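Protein-glutamine gamma-glutamyltransferase 2 (Pagrus major, PDB 1G0D) probably catalyses calcium-dependent cross-linking of proteins, joining peptide-bound glutamine to the amino group of peptide-bound lysine or to free amines with release of ammonia. Local coordinates at residues 499-504 / 531-536; 301-306 / 359-364; 599-604 / 651-656. One frame throughout, in Å; residues are numbered along the deposited sequence.

Contact 1. Residues 499-504 / 531-536; sequences GRDAHA and TVPAHK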
loop_
_atom_site.group_PDB
_atom_site.type_symbol
_atom_site.label_atom_id
_atom_site.label_comp_id
_atom_site.label_asym_id
_atom_site.label_seq_id
_atom_site.Cartn_x
_atom_site.Cartn_y
_atom_site.Cartn_z
ATOM N N GLY A 499 -0.525 31.295 -37.662
ATOM C CA GLY A 499 -1.098 32.094 -38.727
ATOM C C GLY A 499 -0.995 31.561 -40.134
ATOM O O GLY A 499 -1.879 31.836 -40.948
ATOM N N ARG A 500 0.069 30.814 -40.420
ATOM C CA ARG A 500 0.299 30.249 -41.747
ATOM C C ARG A 500 -0.011 28.752 -41.748
ATOM O O ARG A 500 0.082 28.104 -40.706
ATOM C CB ARG A 500 1.753 30.492 -42.164
ATOM C CG ARG A 500 2.336 31.776 -41.576
ATOM C CD ARG A 500 3.718 32.125 -42.123
ATOM N NE ARG A 500 3.689 32.898 -43.371
ATOM C CZ ARG A 500 3.837 34.220 -43.451
ATOM N NH1 ARG A 500 4.024 34.941 -42.354
ATOM N NH2 ARG A 500 3.825 34.819 -44.636
ATOM N N ASP A 501 -0.394 28.223 -42.916
ATOM C CA ASP A 501 -0.732 26.804 -43.094
ATOM C C ASP A 501 0.446 25.906 -42.792
ATOM O O ASP A 501 1.578 26.255 -43.098
ATOM C CB ASP A 501 -1.166 26.559 -44.521
ATOM C CG ASP A 501 -2.639 26.688 -44.690
ATOM O OD1 ASP A 501 -3.231 27.544 -43.993
ATOM O OD2 ASP A 501 -3.206 25.929 -45.506
ATOM N N ALA A 502 0.187 24.732 -42.225
ATOM C CA ALA A 502 1.275 23.849 -41.848
ATOM C C ALA A 502 1.076 22.449 -42.308
ATOM O O ALA A 502 0.077 21.816 -42.005
ATOM C CB ALA A 502 1.433 23.858 -40.379
ATOM N N HIS A 503 2.052 21.952 -43.035
ATOM C CA HIS A 503 1.977 20.599 -43.545
ATOM C C HIS A 503 2.960 19.751 -42.745
ATOM O O HIS A 503 4.123 20.115 -42.603
ATOM C CB HIS A 503 2.336 20.589 -45.046
ATOM C CG HIS A 503 2.301 21.945 -45.704
ATOM N ND1 HIS A 503 1.139 22.505 -46.198
ATOM C CD2 HIS A 503 3.289 22.827 -45.992
ATOM C CE1 HIS A 503 1.413 23.666 -46.761
ATOM N NE2 HIS A 503 2.712 23.887 -46.650
ATOM N N ALA A 504 2.503 18.628 -42.211
ATOM C CA ALA A 504 3.386 17.784 -41.420
ATOM C C ALA A 504 3.079 16.291 -41.588
ATOM O O ALA A 504 2.111 15.897 -42.246
ATOM C CB ALA A 504 3.318 18.199 -39.938
ATOM N N THR A 531 -2.067 18.573 -43.712
ATOM C CA THR A 531 -1.864 20.011 -43.925
ATOM C C THR A 531 -2.999 20.639 -43.155
ATOM O O THR A 531 -4.169 20.529 -43.526
ATOM C CB THR A 531 -1.894 20.497 -45.402
ATOM O OG1 THR A 531 -1.527 21.893 -45.425
ATOM C CG2 THR A 531 -3.273 20.291 -46.033
ATOM N N VAL A 532 -2.652 21.231 -42.027
ATOM C CA VAL A 532 -3.642 21.839 -41.203
ATOM C C VAL A 532 -3.463 23.332 -41.290
ATOM O O VAL A 532 -2.393 23.872 -41.067
ATOM C CB VAL A 532 -3.523 21.343 -39.786
ATOM C CG1 VAL A 532 -4.703 21.854 -38.984
ATOM C CG2 VAL A 532 -3.502 19.826 -39.788
ATOM N N PRO A 533 -4.533 24.019 -41.650
ATOM C CA PRO A 533 -4.628 25.458 -41.825
ATOM C C PRO A 533 -4.568 26.276 -40.566
ATOM O O PRO A 533 -4.929 25.801 -39.492
ATOM C CB PRO A 533 -5.958 25.639 -42.532
ATOM C CG PRO A 533 -6.427 24.229 -42.883
ATOM C CD PRO A 533 -5.803 23.334 -41.932
ATOM N N ALA A 534 -4.148 27.529 -40.712
ATOM C CA ALA A 534 -4.042 28.420 -39.583
ATOM C C ALA A 534 -5.321 28.359 -38.805
ATOM O O ALA A 534 -6.417 28.202 -39.363
ATOM C CB ALA A 534 -3.796 29.839 -40.044
ATOM N N HIS A 535 -5.158 28.486 -37.502
ATOM C CA HIS A 535 -6.263 28.474 -36.570
ATOM C C HIS A 535 -7.354 27.488 -36.852
ATOM O O HIS A 535 -8.516 27.769 -36.602
ATOM C CB HIS A 535 -6.824 29.861 -36.463
ATOM C CG HIS A 535 -5.765 30.898 -36.419
ATOM N ND1 HIS A 535 -5.647 31.884 -37.373
ATOM C CD2 HIS A 535 -4.748 31.092 -35.552
ATOM C CE1 HIS A 535 -4.604 32.644 -37.092
ATOM N NE2 HIS A 535 -4.040 32.184 -35.991
ATOM N N LYS A 536 -6.983 26.327 -37.362
ATOM C CA LYS A 536 -7.948 25.282 -37.616
ATOM C C LYS A 536 -7.309 24.028 -37.053
ATOM O O LYS A 536 -6.128 24.039 -36.764
ATOM C CB LYS A 536 -8.191 25.158 -39.111
ATOM C CG LYS A 536 -9.651 25.436 -39.529
ATOM C CD LYS A 536 -10.157 26.835 -39.106
ATOM C CE LYS A 536 -11.624 27.050 -39.511
ATOM N NZ LYS A 536 -11.997 28.501 -39.601
#

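Contact 2. Residues 301-306 / 359-364; sequences DVDGNL and QELSDG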
loop_
_atom_site.group_PDB
_atom_site.type_symbol
_atom_site.label_atom_id
_atom_site.label_comp_id
_atom_site.label_asym_id
_atom_site.label_seq_id
_atom_site.Cartn_x
_atom_site.Cartn_y
_atom_site.Cartn_z
ATOM N N ASP A 301 11.587 3.024 -13.071
ATOM C CA ASP A 301 12.491 2.403 -14.054
ATOM C C ASP A 301 13.904 2.962 -14.159
ATOM O O ASP A 301 14.856 2.245 -14.448
ATOM C CB ASP A 301 11.861 2.590 -15.417
ATOM C CG ASP A 301 11.416 4.054 -15.647
ATOM O OD1 ASP A 301 10.320 4.410 -15.170
ATOM O OD2 ASP A 301 12.152 4.854 -16.290
ATOM N N VAL A 302 13.977 4.274 -13.986
ATOM C CA VAL A 302 15.166 5.106 -14.078
ATOM C C VAL A 302 16.342 4.718 -13.142
ATOM O O VAL A 302 17.511 5.079 -13.363
ATOM C CB VAL A 302 14.647 6.569 -13.902
ATOM C CG1 VAL A 302 15.345 7.294 -12.806
ATOM C CG2 VAL A 302 14.710 7.275 -15.217
ATOM N N ASP A 303 16.039 3.953 -12.098
ATOM C CA ASP A 303 17.085 3.542 -11.187
ATOM C C ASP A 303 17.890 4.725 -10.627
ATOM O O ASP A 303 19.125 4.794 -10.720
ATOM C CB ASP A 303 18.015 2.577 -11.884
ATOM C CG ASP A 303 18.796 1.739 -10.911
ATOM O OD1 ASP A 303 18.153 1.092 -10.042
ATOM O OD2 ASP A 303 20.051 1.736 -11.013
ATOM N N GLY A 304 17.165 5.674 -10.056
ATOM C CA GLY A 304 17.816 6.800 -9.442
ATOM C C GLY A 304 18.432 7.866 -10.294
ATOM O O GLY A 304 18.888 8.835 -9.723
ATOM N N ASN A 305 18.455 7.728 -11.611
ATOM C CA ASN A 305 19.045 8.765 -12.445
ATOM C C ASN A 305 18.104 9.882 -12.813
ATOM O O ASN A 305 17.065 9.660 -13.400
ATOM C CB ASN A 305 19.601 8.151 -13.696
ATOM C CG ASN A 305 20.861 7.453 -13.431
ATOM O OD1 ASN A 305 21.911 8.079 -13.369
ATOM N ND2 ASN A 305 20.782 6.141 -13.223
ATOM N N LEU A 306 18.499 11.104 -12.512
ATOM C CA LEU A 306 17.639 12.251 -12.765
ATOM C C LEU A 306 17.626 12.714 -14.214
ATOM O O LEU A 306 16.855 13.609 -14.583
ATOM C CB LEU A 306 18.044 13.400 -11.827
ATOM C CG LEU A 306 17.468 13.544 -10.405
ATOM C CD1 LEU A 306 16.727 12.311 -9.967
ATOM C CD2 LEU A 306 18.587 13.829 -9.443
ATOM N N GLN A 359 14.067 -1.709 -5.722
ATOM C CA GLN A 359 14.547 -0.737 -6.668
ATOM C C GLN A 359 15.083 -1.442 -7.854
ATOM O O GLN A 359 15.792 -2.452 -7.747
ATOM C CB GLN A 359 15.634 0.152 -6.100
ATOM C CG GLN A 359 15.941 1.310 -7.061
ATOM C CD GLN A 359 14.700 2.117 -7.597
ATOM O OE1 GLN A 359 13.934 2.712 -6.818
ATOM N NE2 GLN A 359 14.538 2.154 -8.939
ATOM N N GLU A 360 14.689 -0.882 -8.994
ATOM C CA GLU A 360 15.030 -1.353 -10.320
ATOM C C GLU A 360 16.262 -2.244 -10.484
ATOM O O GLU A 360 16.150 -3.470 -10.589
ATOM C CB GLU A 360 15.123 -0.140 -11.271
ATOM C CG GLU A 360 13.773 0.241 -11.889
ATOM C CD GLU A 360 13.389 -0.618 -13.102
ATOM O OE1 GLU A 360 14.226 -1.426 -13.562
ATOM O OE2 GLU A 360 12.250 -0.475 -13.598
ATOM N N LEU A 361 17.433 -1.621 -10.439
ATOM C CA LEU A 361 18.639 -2.338 -10.707
ATOM C C LEU A 361 19.580 -3.062 -9.715
ATOM O O LEU A 361 20.794 -3.090 -9.920
ATOM C CB LEU A 361 19.413 -1.458 -11.682
ATOM C CG LEU A 361 18.822 -1.428 -13.124
ATOM C CD1 LEU A 361 17.491 -2.170 -13.234
ATOM C CD2 LEU A 361 18.627 0.013 -13.590
ATOM N N SER A 362 19.026 -3.619 -8.637
ATOM C CA SER A 362 19.767 -4.513 -7.711
ATOM C C SER A 362 18.609 -5.420 -7.476
ATOM O O SER A 362 17.770 -5.167 -6.599
ATOM C CB SER A 362 20.199 -3.904 -6.389
ATOM O OG SER A 362 21.270 -4.707 -5.873
ATOM N N ASP A 363 18.604 -6.490 -8.269
ATOM C CA ASP A 363 17.476 -7.398 -8.369
ATOM C C ASP A 363 16.655 -7.889 -7.177
ATOM O O ASP A 363 17.062 -8.763 -6.407
ATOM C CB ASP A 363 17.806 -8.530 -9.400
ATOM C CG ASP A 363 18.674 -9.670 -8.854
ATOM O OD1 ASP A 363 19.845 -9.453 -8.462
ATOM O OD2 ASP A 363 18.167 -10.814 -8.869
ATOM N N GLY A 364 15.469 -7.270 -7.085
ATOM C CA GLY A 364 14.472 -7.547 -6.064
ATOM C C GLY A 364 15.174 -7.532 -4.753
ATOM O O GLY A 364 14.872 -8.294 -3.835
HETATM O O HOH W 1 22.377 -0.744 -10.267
#

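Contact 3. Residues 599-604 / 651-656; sequences EPLTAY and FSPMRT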
loop_
_atom_site.group_PDB
_atom_site.type_symbol
_atom_site.label_atom_id
_atom_site.label_comp_id
_atom_site.label_asym_id
_atom_site.label_seq_id
_atom_site.Cartn_x
_atom_site.Cartn_y
_atom_site.Cartn_z
ATOM N N GLU A 599 -25.890 -12.262 13.180
ATOM C CA GLU A 599 -27.207 -12.526 12.635
ATOM C C GLU A 599 -26.990 -12.829 11.148
ATOM O O GLU A 599 -26.463 -12.001 10.386
ATOM C CB GLU A 599 -28.078 -11.272 12.772
ATOM C CG GLU A 599 -29.527 -11.474 13.155
ATOM C CD GLU A 599 -29.779 -11.094 14.598
ATOM O OE1 GLU A 599 -29.229 -11.782 15.492
ATOM O OE2 GLU A 599 -30.520 -10.113 14.842
ATOM N N PRO A 600 -27.356 -14.039 10.724
ATOM C CA PRO A 600 -27.221 -14.489 9.342
ATOM C C PRO A 600 -27.859 -13.590 8.308
ATOM O O PRO A 600 -29.043 -13.278 8.405
ATOM C CB PRO A 600 -27.873 -15.865 9.366
ATOM C CG PRO A 600 -27.641 -16.345 10.777
ATOM C CD PRO A 600 -27.866 -15.112 11.595
ATOM N N LEU A 601 -27.078 -13.191 7.299
ATOM C CA LEU A 601 -27.611 -12.345 6.226
ATOM C C LEU A 601 -27.142 -12.852 4.865
ATOM O O LEU A 601 -26.205 -13.669 4.791
ATOM C CB LEU A 601 -27.199 -10.872 6.388
ATOM C CG LEU A 601 -25.764 -10.512 6.736
ATOM C CD1 LEU A 601 -24.841 -10.908 5.610
ATOM C CD2 LEU A 601 -25.684 -9.030 6.995
ATOM N N THR A 602 -27.798 -12.357 3.804
ATOM C CA THR A 602 -27.501 -12.730 2.414
ATOM C C THR A 602 -27.119 -11.528 1.547
ATOM O O THR A 602 -27.864 -10.540 1.435
ATOM C CB THR A 602 -28.713 -13.468 1.747
ATOM O OG1 THR A 602 -29.026 -14.618 2.523
ATOM C CG2 THR A 602 -28.384 -13.961 0.341
ATOM N N ALA A 603 -25.937 -11.667 0.941
ATOM C CA ALA A 603 -25.328 -10.690 0.044
ATOM C C ALA A 603 -25.523 -11.222 -1.371
ATOM O O ALA A 603 -25.409 -12.428 -1.619
ATOM C CB ALA A 603 -23.827 -10.546 0.362
ATOM N N TYR A 604 -25.791 -10.303 -2.289
ATOM C CA TYR A 604 -26.078 -10.616 -3.680
ATOM C C TYR A 604 -25.196 -9.886 -4.666
ATOM O O TYR A 604 -25.183 -8.661 -4.692
ATOM C CB TYR A 604 -27.515 -10.228 -3.999
ATOM C CG TYR A 604 -28.529 -10.977 -3.186
ATOM C CD1 TYR A 604 -28.957 -10.496 -1.956
ATOM C CD2 TYR A 604 -29.030 -12.204 -3.627
ATOM C CE1 TYR A 604 -29.856 -11.228 -1.177
ATOM C CE2 TYR A 604 -29.921 -12.938 -2.863
ATOM C CZ TYR A 604 -30.331 -12.454 -1.635
ATOM O OH TYR A 604 -31.174 -13.219 -0.855
ATOM N N PHE A 651 -23.965 -15.168 5.336
ATOM C CA PHE A 651 -22.944 -15.086 6.371
ATOM C C PHE A 651 -23.424 -14.189 7.515
ATOM O O PHE A 651 -24.422 -13.470 7.370
ATOM C CB PHE A 651 -21.615 -14.594 5.782
ATOM C CG PHE A 651 -21.628 -13.159 5.364
ATOM C CD1 PHE A 651 -22.166 -12.786 4.144
ATOM C CD2 PHE A 651 -21.132 -12.171 6.210
ATOM C CE1 PHE A 651 -22.216 -11.447 3.778
ATOM C CE2 PHE A 651 -21.185 -10.843 5.843
ATOM C CZ PHE A 651 -21.730 -10.482 4.631
ATOM N N SER A 652 -22.739 -14.258 8.655
ATOM C CA SER A 652 -23.118 -13.477 9.828
ATOM C C SER A 652 -22.009 -12.491 10.218
ATOM O O SER A 652 -20.949 -12.907 10.700
ATOM C CB SER A 652 -23.398 -14.430 10.991
ATOM O OG SER A 652 -24.647 -15.093 10.826
ATOM N N PRO A 653 -22.252 -11.171 10.059
ATOM C CA PRO A 653 -21.182 -10.242 10.425
ATOM C C PRO A 653 -20.475 -10.617 11.743
ATOM O O PRO A 653 -21.030 -11.308 12.592
ATOM C CB PRO A 653 -21.891 -8.893 10.452
ATOM C CG PRO A 653 -22.980 -9.050 9.439
ATOM C CD PRO A 653 -23.463 -10.462 9.605
ATOM N N MET A 654 -19.226 -10.199 11.889
ATOM C CA MET A 654 -18.484 -10.537 13.071
ATOM C C MET A 654 -18.391 -9.381 14.042
ATOM O O MET A 654 -18.410 -9.567 15.248
ATOM C CB MET A 654 -17.098 -10.988 12.667
ATOM C CG MET A 654 -17.107 -12.320 12.010
ATOM S SD MET A 654 -15.511 -12.765 11.338
ATOM C CE MET A 654 -15.263 -11.494 10.000
ATOM N N ARG A 655 -18.256 -8.176 13.524
ATOM C CA ARG A 655 -18.175 -7.001 14.377
ATOM C C ARG A 655 -19.192 -5.961 13.900
ATOM O O ARG A 655 -19.677 -5.954 12.757
ATOM C CB ARG A 655 -16.756 -6.400 14.353
ATOM C CG ARG A 655 -15.658 -7.196 15.089
ATOM C CD ARG A 655 -14.303 -6.489 14.978
ATOM N NE ARG A 655 -13.618 -6.770 13.714
ATOM C CZ ARG A 655 -12.823 -5.917 13.073
ATOM N NH1 ARG A 655 -12.600 -4.719 13.569
ATOM N NH2 ARG A 655 -12.233 -6.267 11.941
ATOM N N THR A 656 -19.523 -5.059 14.798
ATOM C CA THR A 656 -20.494 -4.052 14.477
ATOM C C THR A 656 -19.784 -2.872 13.847
ATOM O O THR A 656 -18.563 -2.813 13.870
ATOM C CB THR A 656 -21.254 -3.679 15.754
ATOM O OG1 THR A 656 -22.053 -2.529 15.492
ATOM C CG2 THR A 656 -20.290 -3.423 16.924
#

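Contact 1. Residues 499-504 / 531-536
Ala-502 and Val-532 form an antiparallel hydrogen-bonded pair at the open end of the hairpin, where strand 502-513 begins and strand 525-532 finishes. Two backbone bonds join them: Ala-502 N donates to Val-532 O at 3.0 Å, and Val-532 N returns the bond to Ala-502 O at 2.8 Å. That second oxygen also receives a C-H contact from Thr-531 CA. Val-532 O has a further donor in the side chain of Asn-496, which also bonds to Arg-500 O and so ties the two segments together just where the regular pairing stops.

Side-chain polar contacts flank this pair. His-503 and Thr-531, a non-hydrogen-bonded pair whose CA atoms are 3.9 Å apart, lie side by side and point the same way. Thr-531 brings its hydroxyl to the edge of the imidazole, near the ring plane, because chi1 of -174° sets OG1 opposite the backbone N; Thr-531 OG1 lies 2.8 Å from His-503 ND1 in a hydrogen bond in which either could be the donor. Both residues can donate or accept, which suits this exposed face. Beyond the strand end, Asp-501 crosses Pro-533 obliquely; its OD1 accepts a weak bond from Ala-534 N at 3.4 Å and lies 3.3 Å from Pro-533 CA.

Van der Waals contact is modest. Ala-534 points its CB toward the backbone of Gly-499, where a small methyl suits the close approach, and His-535 CE1 approaches Gly-499 CA at 3.9 Å.

Ala-502 and Val-532 share one face of the sheet, His-503 and Thr-531 the other. Strand 525-532 is outermost in its sheet, with 502-513 between it and 558-566; past the contact, backbone bonds of His-535 with Gly-498 and Lys-536 with Asn-496 join the start of strand 536-544 to the end of strand 488-496.

Contact 2. Residues 301-306 / 359-364
A type I' beta turn from Val-302 to Asn-305, in the loop between strands 290-298 and 307-312 of the catalytic core, reaches across to Leu-361 and Glu-360 through Asp-303, its second residue. Asp-303 and Gly-304 both take positive phi, which suits glycine in particular and is tolerated by aspartate. Asp-303 CG is anti to the backbone N (chi1 -159°) and beside the carbonyl carbon, and this carries the carboxylate over to segment 359-364. There OD1 accepts the backbone N-H of Leu-361 at 2.8 Å, fairly straight at 160°, although the donor arrives from above the carboxylate plane, 58° out of it. The other oxygen, OD2, has a weak link to a water that also donates to Leu-361 O at 2.9 Å.

Carbon atoms of segment 359-364 pack round the same carboxylate. Leu-361 lies across the aspartate, its CB and CD2 against the carboxylate and CB of Asp-303, while Glu-360 CB sits 3.5 Å from Asp-303 OD1. Bent at chi2, the Glu-360 chain lays its CG beside the backbone of Asp-301. Gln-359 CG is 3.7 Å from Asp-303 OD1, but its amide looks elsewhere: NE2 donates to His-300 O. Gln-359 and Asp-303 both touch Phe-389 of helix 387-395, and the Gln-359 side chain lies about 6 Å from that of the active-site Asp-355.

One carboxylate thus serves both polar groups of the Leu-361 backbone, the N-H directly and the carbonyl through a water that it holds weakly. The like charges of Asp-301 and Glu-360, OD1 to OE2 5.5 Å, would probably disfavour full ionisation of both, whereas the Leu-361 N-H should help Asp-303 to keep its negative charge.

Contact 3. Residues 599-604 / 651-656
Leu-601 and Phe-651 exchange two backbone hydrogen bonds as an antiparallel hydrogen-bonded pair in the C-terminal Ig-like domain, where strand 644-651 ends beside the start of strand 601-608. Leu-601 N donates to Phe-651 O at 2.7 Å, and Phe-651 N donates to Leu-601 O at the same length, nearly along the C=O axis. Leu-601 O also accepts from the Ser-650 hydroxyl. Next along, Pro-600 has no N-H to offer; the Ser-652 hydroxyl rests against its ring without bonding to its nitrogen.

Packing follows on the face that carries both side chains. Leu-601 CG stands between the backbone N and the carbonyl carbon (chi1 45°), which lifts CD1 over one face of the phenyl ring in a CH-pi contact, 18° off the ring normal. The flat aromatic suits a methyl above it and another beside it. Replacing Phe-651 by an alanine removes the ring and would probably leave Leu-601 CD1 and Ala-603 CB facing a gap without their packing partner. The other leucine branch, CD2, meets Pro-653 CG at 3.6 Å. In the plane of the phenyl ring, Ala-603 CB touches its edge at Phe-651 CE1, 3.9 Å away.

Overall arrangement
From the N terminus, contact 2 comes first: it closes a 52-residue loop of the catalytic core that holds strands 307-312, 329-339 and 350-355, bringing the chain back beside its starting turn. Contact 1 follows, closing the hairpin of strands 502-513 and 525-532 at the far end of the next beta domain. Contact 3 is last, pairing strands 601-608 and 644-651 of the C-terminal Ig-like domain across 46 intervening residues. The three stand in series; none nests in or crosses another, and none touch. Centres of contacts 1 and 3 are 65 Å apart, while contact 2 lies 43 Å from contact 1 and 46 Å from contact 3. Each tie is local to its own domain.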